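Local coordinates for protein alpha-L-rhamnosidase (Klebsiella oxytoca, PDB 4XHC) that probably cleaves terminal alpha-L-rhamnosyl residues from alpha-L-rhamnosides as a two-domain GH78 hydrolase, and binds rhamnose in its pocket, at residues A371-I383 against Y397-L409. Residues are numbered along the deposited sequence; the frame is centred on the assembly and turned at random.
Sequences AQGVLIYCLQRAI and YRQRLQQLKSAAL
L379 of helix 371-383 enters a hole formed by Y397, R400, L401 and L404, knobs-into-holes fashion, and its two methyls divide the work. CD1 lies over one face of the Y397 ring, 4.1 Å from the ring centroid, a CH-pi contact offset toward the rim on the CG side. CD2 presses on the opposing helix itself, 3.7 Å from L401 N. A leucine suits this place because its forked end can serve ring and backbone at once.

I383 meets the same tyrosine differently: its CG1 comes near the ring plane, at the edge, and packs 3.6 Å from Y397 CB. With CG1 beside the backbone N (chi1 -69°) and the chain extended beyond it, CD1 reaches the carbonyl of Y397 and L401 CD2. Beta-branching suits I383, since CG2 is left to lie by R398.

Two leucines return the interlocking. L404 fits among Q372, L375, I376 and L379, its CB 3.7 Å from I376 CG1; the longer reach of leucine brings CD1 against L375 CD2. L401 fits among I376, L379, Q380 and I383; its fork sends CD1 to I376 O at 3.5 Å and CD2 to Q380 and I383.

At one end Q372 adds a bent hydrogen bond, NE2 to L404 O (3.3 Å, N-H...O 139°). That carbonyl also accepts from A408 N, the two donors arriving from opposite faces of its plane. The Q372 amide further bonds the backbone of G347 and V349, so a polar side chain is well satisfied in this buried position.

The axes of segments 371-383 and 397-409 run nearly antiparallel (163°) and approach to 9.8 Å, forming an alpha-helical hairpin consistent with the six-hairpin glycosidase family. Helix 322-340 lies against L379, A382 and Y397 through V336, while helices 302-319 and 430-438 meet V374 and Y377.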
loop_
_atom_site.group_PDB
_atom_site.type_symbol
_atom_site.label_atom_id
_atom_site.label_comp_id
_atom_site.label_asym_id
_atom_site.label_seq_id
_atom_site.Cartn_x
_atom_site.Cartn_y
_atom_site.Cartn_z
ATOM N N ALA A 371 26.194 26.578 -25.497
ATOM C CA ALA A 371 27.276 25.649 -25.177
ATOM C C ALA A 371 28.664 26.270 -25.401
ATOM O O ALA A 371 29.575 26.068 -24.604
ATOM C CB ALA A 371 27.135 24.381 -25.999
ATOM N N GLN A 372 28.820 27.028 -26.478
ATOM C CA GLN A 372 30.061 27.748 -26.725
ATOM C C GLN A 372 30.367 28.673 -25.547
ATOM O O GLN A 372 31.514 28.759 -25.096
ATOM C CB GLN A 372 29.954 28.554 -28.022
ATOM C CG GLN A 372 31.224 29.300 -28.433
ATOM C CD GLN A 372 32.258 28.433 -29.128
ATOM O OE1 GLN A 372 31.999 27.289 -29.481
ATOM N NE2 GLN A 372 33.427 29.004 -29.378
ATOM N N GLY A 373 29.346 29.370 -25.061
ATOM C CA GLY A 373 29.495 30.275 -23.932
ATOM C C GLY A 373 29.840 29.548 -22.644
ATOM O O GLY A 373 30.628 30.032 -21.838
ATOM N N VAL A 374 29.255 28.380 -22.435
ATOM C CA VAL A 374 29.548 27.631 -21.222
ATOM C C VAL A 374 31.002 27.165 -21.238
ATOM O O VAL A 374 31.683 27.202 -20.218
ATOM C CB VAL A 374 28.571 26.453 -21.035
ATOM C CG1 VAL A 374 29.045 25.518 -19.929
ATOM C CG2 VAL A 374 27.176 26.979 -20.714
ATOM N N LEU A 375 31.476 26.749 -22.400
ATOM C CA LEU A 375 32.853 26.314 -22.544
ATOM C C LEU A 375 33.821 27.440 -22.201
ATOM O O LEU A 375 34.769 27.247 -21.443
ATOM C CB LEU A 375 33.101 25.823 -23.977
ATOM C CG LEU A 375 34.527 25.383 -24.303
ATOM C CD1 LEU A 375 34.984 24.305 -23.332
ATOM C CD2 LEU A 375 34.598 24.892 -25.737
ATOM N N ILE A 376 33.577 28.615 -22.768
ATOM C CA ILE A 376 34.437 29.778 -22.542
ATOM C C ILE A 376 34.382 30.234 -21.081
ATOM O O ILE A 376 35.390 30.633 -20.510
ATOM C CB ILE A 376 34.038 30.946 -23.466
ATOM C CG1 ILE A 376 34.335 30.582 -24.922
ATOM C CG2 ILE A 376 34.779 32.222 -23.079
ATOM C CD1 ILE A 376 33.704 31.517 -25.930
ATOM N N TYR A 377 33.196 30.173 -20.489
ATOM C CA TYR A 377 33.005 30.530 -19.085
ATOM C C TYR A 377 33.821 29.622 -18.168
ATOM O O TYR A 377 34.484 30.097 -17.242
ATOM C CB TYR A 377 31.512 30.440 -18.718
ATOM C CG TYR A 377 31.189 30.869 -17.306
ATOM C CD1 TYR A 377 31.198 29.953 -16.269
ATOM C CD2 TYR A 377 30.866 32.194 -17.012
ATOM C CE1 TYR A 377 30.910 30.342 -14.974
ATOM C CE2 TYR A 377 30.572 32.591 -15.725
ATOM C CZ TYR A 377 30.597 31.660 -14.710
ATOM O OH TYR A 377 30.312 32.026 -13.421
ATOM N N CYS A 378 33.773 28.317 -18.438
ATOM C CA CYS A 378 34.419 27.326 -17.575
ATOM C C CYS A 378 35.925 27.193 -17.849
ATOM O O CYS A 378 36.719 26.955 -16.936
ATOM C CB CYS A 378 33.683 25.982 -17.663
ATOM S SG CYS A 378 32.027 26.005 -16.890
ATOM N N LEU A 379 36.333 27.402 -19.091
ATOM C CA LEU A 379 37.761 27.486 -19.402
ATOM C C LEU A 379 38.432 28.607 -18.609
ATOM O O LEU A 379 39.514 28.428 -18.071
ATOM C CB LEU A 379 37.971 27.706 -20.890
ATOM C CG LEU A 379 39.414 27.652 -21.358
ATOM C CD1 LEU A 379 40.059 26.331 -20.993
ATOM C CD2 LEU A 379 39.471 27.862 -22.859
ATOM N N GLN A 380 37.779 29.760 -18.522
ATOM C CA GLN A 380 38.292 30.885 -17.729
ATOM C C GLN A 380 38.580 30.489 -16.277
ATOM O O GLN A 380 39.597 30.877 -15.720
ATOM C CB GLN A 380 37.294 32.052 -17.778
ATOM C CG GLN A 380 37.687 33.315 -17.011
ATOM C CD GLN A 380 38.935 33.976 -17.550
ATOM O OE1 GLN A 380 38.859 34.904 -18.350
ATOM N NE2 GLN A 380 40.089 33.493 -17.127
ATOM N N ARG A 381 37.681 29.719 -15.675
ATOM C CA ARG A 381 37.881 29.259 -14.304
ATOM C C ARG A 381 38.956 28.187 -14.233
ATOM O O ARG A 381 39.691 28.120 -13.251
ATOM C CB ARG A 381 36.581 28.737 -13.679
ATOM C CG ARG A 381 35.710 29.816 -13.054
ATOM C CD ARG A 381 34.856 30.497 -14.100
ATOM N NE ARG A 381 34.285 31.751 -13.622
ATOM C CZ ARG A 381 33.807 32.709 -14.417
ATOM N NH1 ARG A 381 33.810 32.573 -15.737
ATOM N NH2 ARG A 381 33.322 33.817 -13.890
ATOM N N ALA A 382 39.046 27.346 -15.261
ATOM C CA ALA A 382 40.144 26.378 -15.352
ATOM C C ALA A 382 41.526 27.066 -15.394
ATOM O O ALA A 382 42.508 26.528 -14.895
ATOM C CB ALA A 382 39.959 25.480 -16.566
ATOM N N ILE A 383 41.592 28.255 -15.984
ATOM C CA ILE A 383 42.828 29.031 -16.012
ATOM C C ILE A 383 43.169 29.510 -14.610
ATOM O O ILE A 383 44.320 29.414 -14.178
ATOM C CB ILE A 383 42.721 30.239 -16.960
ATOM C CG1 ILE A 383 42.662 29.758 -18.404
ATOM C CG2 ILE A 383 43.906 31.183 -16.797
ATOM C CD1 ILE A 383 42.146 30.806 -19.367
ATOM N N TYR A 397 46.048 27.317 -22.181
ATOM C CA TYR A 397 44.629 27.617 -21.938
ATOM C C TYR A 397 44.264 29.083 -22.248
ATOM O O TYR A 397 43.181 29.351 -22.769
ATOM C CB TYR A 397 44.246 27.289 -20.488
ATOM C CG TYR A 397 43.886 25.839 -20.185
ATOM C CD1 TYR A 397 44.000 24.827 -21.147
ATOM C CD2 TYR A 397 43.460 25.475 -18.901
ATOM C CE1 TYR A 397 43.675 23.510 -20.849
ATOM C CE2 TYR A 397 43.138 24.160 -18.593
ATOM C CZ TYR A 397 43.246 23.181 -19.572
ATOM O OH TYR A 397 42.921 21.875 -19.271
ATOM N N ARG A 398 45.155 30.028 -21.946
ATOM C CA ARG A 398 44.888 31.439 -22.271
ATOM C C ARG A 398 44.793 31.693 -23.766
ATOM O O ARG A 398 43.980 32.509 -24.201
ATOM C CB ARG A 398 45.933 32.384 -21.663
ATOM C CG ARG A 398 45.611 32.776 -20.231
ATOM C CD ARG A 398 46.543 33.844 -19.669
ATOM N NE ARG A 398 46.900 33.495 -18.293
ATOM C CZ ARG A 398 48.094 33.048 -17.895
ATOM N NH1 ARG A 398 49.105 32.908 -18.752
ATOM N NH2 ARG A 398 48.281 32.741 -16.611
ATOM N N GLN A 399 45.640 31.015 -24.541
ATOM C CA GLN A 399 45.602 31.119 -26.004
ATOM C C GLN A 399 44.325 30.512 -26.541
ATOM O O GLN A 399 43.715 31.043 -27.459
ATOM C CB GLN A 399 46.784 30.407 -26.641
ATOM C CG GLN A 399 48.104 31.064 -26.331
ATOM C CD GLN A 399 49.256 30.327 -26.954
ATOM O OE1 GLN A 399 49.537 30.520 -28.131
ATOM N NE2 GLN A 399 49.947 29.499 -26.173
ATOM N N ARG A 400 43.936 29.390 -25.960
ATOM C CA ARG A 400 42.744 28.694 -26.378
ATOM C C ARG A 400 41.477 29.508 -26.100
ATOM O O ARG A 400 40.550 29.521 -26.912
ATOM C CB ARG A 400 42.661 27.352 -25.673
ATOM C CG ARG A 400 41.791 26.349 -26.394
ATOM C CD ARG A 400 42.643 25.623 -27.429
ATOM N NE ARG A 400 42.049 24.394 -27.961
ATOM C CZ ARG A 400 40.993 24.323 -28.774
ATOM N NH1 ARG A 400 40.354 25.420 -29.195
ATOM N NH2 ARG A 400 40.568 23.120 -29.164
ATOM N N LEU A 401 41.448 30.182 -24.951
ATOM C CA LEU A 401 40.348 31.080 -24.592
ATOM C C LEU A 401 40.151 32.145 -25.670
ATOM O O LEU A 401 39.024 32.457 -26.060
ATOM C CB LEU A 401 40.626 31.753 -23.243
ATOM C CG LEU A 401 39.460 32.521 -22.608
ATOM C CD1 LEU A 401 38.402 31.567 -22.066
ATOM C CD2 LEU A 401 39.960 33.447 -21.510
ATOM N N GLN A 402 41.259 32.688 -26.156
ATOM C CA GLN A 402 41.215 33.714 -27.180
ATOM C C GLN A 402 40.646 33.188 -28.498
ATOM O O GLN A 402 39.850 33.871 -29.143
ATOM C CB GLN A 402 42.614 34.317 -27.416
ATOM C CG GLN A 402 42.580 35.729 -27.981
ATOM C CD GLN A 402 41.414 36.545 -27.418
ATOM O OE1 GLN A 402 40.376 36.717 -28.081
ATOM N NE2 GLN A 402 41.552 37.008 -26.178
ATOM N N GLN A 403 41.074 31.991 -28.905
ATOM C CA GLN A 403 40.565 31.365 -30.131
ATOM C C GLN A 403 39.068 31.196 -30.063
ATOM O O GLN A 403 38.367 31.559 -31.001
ATOM C CB GLN A 403 41.252 30.027 -30.383
ATOM C CG GLN A 403 42.686 30.202 -30.851
ATOM C CD GLN A 403 43.453 28.901 -30.848
ATOM O OE1 GLN A 403 42.866 27.830 -31.043
ATOM N NE2 GLN A 403 44.766 28.982 -30.629
ATOM N N LEU A 404 38.578 30.685 -28.935
ATOM C CA LEU A 404 37.148 30.410 -28.766
ATOM C C LEU A 404 36.310 31.688 -28.782
ATOM O O LEU A 404 35.265 31.733 -29.430
ATOM C CB LEU A 404 36.887 29.644 -27.467
ATOM C CG LEU A 404 37.512 28.257 -27.315
ATOM C CD1 LEU A 404 37.138 27.659 -25.968
ATOM C CD2 LEU A 404 37.085 27.328 -28.441
ATOM N N LYS A 405 36.755 32.715 -28.066
ATOM C CA LYS A 405 36.068 34.002 -28.105
ATOM C C LYS A 405 36.024 34.590 -29.522
ATOM O O LYS A 405 34.972 35.052 -29.959
ATOM C CB LYS A 405 36.726 35.005 -27.170
ATOM C CG LYS A 405 36.547 34.682 -25.708
ATOM C CD LYS A 405 36.920 35.860 -24.835
ATOM C CE LYS A 405 36.807 35.469 -23.379
ATOM N NZ LYS A 405 36.953 36.623 -22.463
ATOM N N SER A 406 37.160 34.587 -30.226
ATOM C CA SER A 406 37.200 35.058 -31.617
ATOM C C SER A 406 36.274 34.261 -32.527
ATOM O O SER A 406 35.539 34.836 -33.334
ATOM C CB SER A 406 38.612 34.992 -32.187
ATOM O OG SER A 406 39.426 35.940 -31.540
ATOM N N ALA A 407 36.317 32.943 -32.403
ATOM C CA ALA A 407 35.480 32.084 -33.213
ATOM C C ALA A 407 33.992 32.351 -32.940
ATOM O O ALA A 407 33.168 32.302 -33.857
ATOM C CB ALA A 407 35.825 30.632 -32.954
ATOM N N ALA A 408 33.655 32.646 -31.690
ATOM C CA ALA A 408 32.286 32.981 -31.341
ATOM C C ALA A 408 31.826 34.241 -32.068
ATOM O O ALA A 408 30.752 34.256 -32.668
ATOM C CB ALA A 408 32.154 33.157 -29.839
ATOM N N LEU A 409 32.633 35.297 -32.016
ATOM C CA LEU A 409 32.338 36.518 -32.766
ATOM C C LEU A 409 32.218 36.287 -34.271
ATOM O O LEU A 409 31.289 36.767 -34.894
ATOM C CB LEU A 409 33.414 37.571 -32.543
ATOM C CG LEU A 409 33.362 38.400 -31.269
ATOM C CD1 LEU A 409 34.566 39.339 -31.257
ATOM C CD2 LEU A 409 32.055 39.177 -31.173
#